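Local coordinates for protein antitoxin RelF (Mycobacterium tuberculosis, PDB 3G5O) that neutralizes the toxin RelG as the antitoxin of a type II toxin-antitoxin pair and, together with RelG, binds DNA and represses its own promoter, at residues R9-S14 with D32-T37. Numbering follows the deposited sequence.
Sequences RILPIS and DQITIT
Leu11 and Ile36 pair in parallel register between strands 9-12 and 33-37, part of the three-stranded mixed sheet in the N-terminal half of this Phd/YefM antitoxin; a crossover through helix 20-28 joins the two strands. Bonding is firm along the middle of the ladder. Leu11 N reaches Thr35 O at 2.8 Å in a nearly linear bond (170° at the hydrogen), Leu11 O accepts Thr37 N, and Arg9 O accepts Thr35 N at 2.9 Å. The bond from Arg9 N to Gln33 O is weak and bent, but Gln33 also bonds to the backbone of Leu7. The buried part of one face carries Leu11, Ile34 and Ile36. Here CD1 of Leu11 meets CG2 of Ile34 at 4.2 Å, the two side chains crossing at a slant, and Phe23 of helix 20-28 and Ile16 close over both. Past Pro12, the N-cap residue, the chain turns into a helix; Ile13 N still bonds to Thr37 O, and Ile13 CG1 lies 3.9 Å from Ile36 CG2. Both isoleucines also pack on the second copy of this protein, Ile13 on its Asn21 and Ile36 on its Leu46. The opposite face is the solvent side, with Ile10 and Pro12 exposed beside Thr35 and Thr37, yet it holds a close methyl contact. Ile10 runs beside Thr35 and crosses Thr37 at about a right angle, CG2 to CG2 at 3.7 Å. With chi1 at 66°, Thr37 turns its hydroxyl toward the strand 9-12 backbone, placing OG1 3.5 Å from Pro12 CA.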
ATOM      1  N   ARG A   9     -17.803  10.033  -0.848  1.00 46.26           N
ATOM      2  CA  ARG A   9     -18.514  11.018  -1.651  1.00 44.36           C
ATOM      3  C   ARG A   9     -17.734  11.530  -2.879  1.00 43.28           C
ATOM      4  O   ARG A   9     -16.528  11.749  -2.830  1.00 42.85           O
ATOM      5  CB  ARG A   9     -18.956  12.189  -0.762  1.00 44.46           C
ATOM      6  CG  ARG A   9     -19.812  11.793   0.486  1.00 45.26           C
ATOM      7  CD  ARG A   9     -21.311  11.690   0.153  1.00 46.04           C
ATOM      8  NE  ARG A   9     -22.146  11.388   1.320  1.00 47.76           N
ATOM      9  CZ  ARG A   9     -22.504  10.158   1.700  1.00 48.18           C
ATOM     10  NH1 ARG A   9     -22.089   9.102   1.016  1.00 47.94           N
ATOM     11  NH2 ARG A   9     -23.272   9.974   2.771  1.00 48.43           N
ATOM     12  N   ILE A  10     -18.450  11.719  -3.981  1.00 41.79           N
ATOM     13  CA  ILE A  10     -17.910  12.294  -5.191  1.00 40.38           C
ATOM     14  C   ILE A  10     -18.600  13.636  -5.361  1.00 39.91           C
ATOM     15  O   ILE A  10     -19.817  13.705  -5.473  1.00 39.71           O
ATOM     16  CB  ILE A  10     -18.156  11.379  -6.402  1.00 40.77           C
ATOM     17  CG1 ILE A  10     -17.535   9.989  -6.155  1.00 41.41           C
ATOM     18  CG2 ILE A  10     -17.617  12.004  -7.671  1.00 40.59           C
ATOM     19  CD1 ILE A  10     -17.985   8.876  -7.155  1.00 43.31           C
ATOM     20  N   LEU A  11     -17.817  14.704  -5.364  1.00 38.55           N
ATOM     21  CA  LEU A  11     -18.357  16.044  -5.286  1.00 37.62           C
ATOM     22  C   LEU A  11     -17.708  17.010  -6.258  1.00 37.11           C
ATOM     23  O   LEU A  11     -16.495  16.961  -6.468  1.00 37.45           O
ATOM     24  CB  LEU A  11     -18.215  16.600  -3.860  1.00 36.80           C
ATOM     25  CG  LEU A  11     -19.120  16.053  -2.747  1.00 37.79           C
ATOM     26  CD1 LEU A  11     -18.700  16.710  -1.467  1.00 37.94           C
ATOM     27  CD2 LEU A  11     -20.626  16.328  -2.996  1.00 35.68           C
ATOM     28  N   PRO A  12     -18.516  17.919  -6.832  1.00 37.05           N
ATOM     29  CA  PRO A  12     -17.923  18.975  -7.655  1.00 36.08           C
ATOM     30  C   PRO A  12     -17.174  19.979  -6.796  1.00 35.65           C
ATOM     31  O   PRO A  12     -17.514  20.167  -5.638  1.00 34.45           O
ATOM     32  CB  PRO A  12     -19.139  19.641  -8.332  1.00 36.63           C
ATOM     33  CG  PRO A  12     -20.340  19.225  -7.513  1.00 36.47           C
ATOM     34  CD  PRO A  12     -20.002  17.915  -6.871  1.00 36.64           C
ATOM     35  N   ILE A  13     -16.168  20.616  -7.382  1.00 34.91           N
ATOM     36  CA  ILE A  13     -15.356  21.591  -6.702  1.00 36.22           C
ATOM     37  C   ILE A  13     -16.202  22.773  -6.201  1.00 36.42           C
ATOM     38  O   ILE A  13     -15.926  23.312  -5.123  1.00 36.24           O
ATOM     39  CB  ILE A  13     -14.193  22.033  -7.627  1.00 36.45           C
ATOM     40  CG1 ILE A  13     -12.922  22.330  -6.844  1.00 35.70           C
ATOM     41  CG2 ILE A  13     -14.604  23.193  -8.547  1.00 38.85           C
ATOM     42  CD1 ILE A  13     -11.705  22.570  -7.763  1.00 34.46           C
ATOM     43  N   SER A  14     -17.255  23.139  -6.957  1.00 36.35           N
ATOM     44  CA  SER A  14     -18.208  24.186  -6.540  1.00 36.87           C
ATOM     45  C   SER A  14     -18.907  23.879  -5.212  1.00 37.01           C
ATOM     46  O   SER A  14     -19.198  24.786  -4.447  1.00 37.91           O
ATOM     47  CB  SER A  14     -19.255  24.469  -7.630  1.00 36.95           C
ATOM     48  OG  SER A  14     -20.047  23.316  -7.894  1.00 37.75           O
ATOM     49  N   ASP A  32     -13.460   9.022   5.959  1.00 28.19           N
ATOM     50  CA  ASP A  32     -14.222   9.429   4.776  1.00 29.24           C
ATOM     51  C   ASP A  32     -13.274   9.921   3.669  1.00 28.86           C
ATOM     52  O   ASP A  32     -12.216  10.486   3.953  1.00 27.23           O
ATOM     53  CB  ASP A  32     -15.189  10.573   5.130  1.00 30.56           C
ATOM     54  CG  ASP A  32     -16.323  10.156   6.100  1.00 35.29           C
ATOM     55  OD1 ASP A  32     -16.578   8.947   6.311  1.00 37.40           O
ATOM     56  OD2 ASP A  32     -16.975  11.078   6.646  1.00 41.39           O
ATOM     57  N   GLN A  33     -13.638   9.698   2.411  1.00 28.50           N
ATOM     58  CA  GLN A  33     -12.903  10.291   1.304  1.00 29.34           C
ATOM     59  C   GLN A  33     -13.808  11.075   0.408  1.00 28.12           C
ATOM     60  O   GLN A  33     -14.974  10.725   0.231  1.00 28.06           O
ATOM     61  CB  GLN A  33     -12.185   9.257   0.456  1.00 29.84           C
ATOM     62  CG  GLN A  33     -12.719   7.889   0.645  1.00 36.44           C
ATOM     63  CD  GLN A  33     -11.911   6.876  -0.156  1.00 39.84           C
ATOM     64  OE1 GLN A  33     -11.453   5.873   0.386  1.00 42.38           O
ATOM     65  NE2 GLN A  33     -11.738   7.146  -1.451  1.00 38.32           N
ATOM     66  N   ILE A  34     -13.247  12.112  -0.182  1.00 26.62           N
ATOM     67  CA  ILE A  34     -13.956  12.918  -1.155  1.00 26.86           C
ATOM     68  C   ILE A  34     -13.170  12.882  -2.442  1.00 26.46           C
ATOM     69  O   ILE A  34     -11.998  13.250  -2.457  1.00 25.90           O
ATOM     70  CB  ILE A  34     -14.018  14.370  -0.714  1.00 26.69           C
ATOM     71  CG1 ILE A  34     -14.639  14.478   0.678  1.00 26.52           C
ATOM     72  CG2 ILE A  34     -14.789  15.210  -1.766  1.00 28.22           C
ATOM     73  CD1 ILE A  34     -14.538  15.863   1.262  1.00 29.19           C
ATOM     74  N   THR A  35     -13.794  12.405  -3.513  1.00 26.80           N
ATOM     75  CA  THR A  35     -13.260  12.600  -4.847  1.00 26.78           C
ATOM     76  C   THR A  35     -13.851  13.909  -5.361  1.00 27.65           C
ATOM     77  O   THR A  35     -15.103  14.102  -5.386  1.00 26.88           O
ATOM     78  CB  THR A  35     -13.645  11.464  -5.809  1.00 27.80           C
ATOM     79  OG1 THR A  35     -13.186  10.210  -5.307  1.00 29.47           O
ATOM     80  CG2 THR A  35     -13.057  11.691  -7.212  1.00 27.26           C
ATOM     81  N   ILE A  36     -12.955  14.793  -5.778  1.00 27.04           N
ATOM     82  CA  ILE A  36     -13.313  16.117  -6.163  1.00 28.04           C
ATOM     83  C   ILE A  36     -13.287  16.110  -7.679  1.00 29.37           C
ATOM     84  O   ILE A  36     -12.264  15.763  -8.266  1.00 27.98           O
ATOM     85  CB  ILE A  36     -12.295  17.150  -5.624  1.00 27.87           C
ATOM     86  CG1 ILE A  36     -12.351  17.234  -4.086  1.00 27.61           C
ATOM     87  CG2 ILE A  36     -12.540  18.521  -6.248  1.00 27.47           C
ATOM     88  CD1 ILE A  36     -11.271  18.168  -3.501  1.00 31.53           C
ATOM     89  N   THR A  37     -14.412  16.460  -8.303  1.00 30.60           N
ATOM     90  CA  THR A  37     -14.468  16.499  -9.771  1.00 33.46           C
ATOM     91  C   THR A  37     -14.350  17.914 -10.329  1.00 35.48           C
ATOM     92  O   THR A  37     -14.713  18.898  -9.680  1.00 35.04           O
ATOM     93  CB  THR A  37     -15.755  15.837 -10.349  1.00 33.29           C
ATOM     94  OG1 THR A  37     -16.886  16.613  -9.962  1.00 33.81           O
ATOM     95  CG2 THR A  37     -15.919  14.440  -9.832  1.00 32.87           C
TER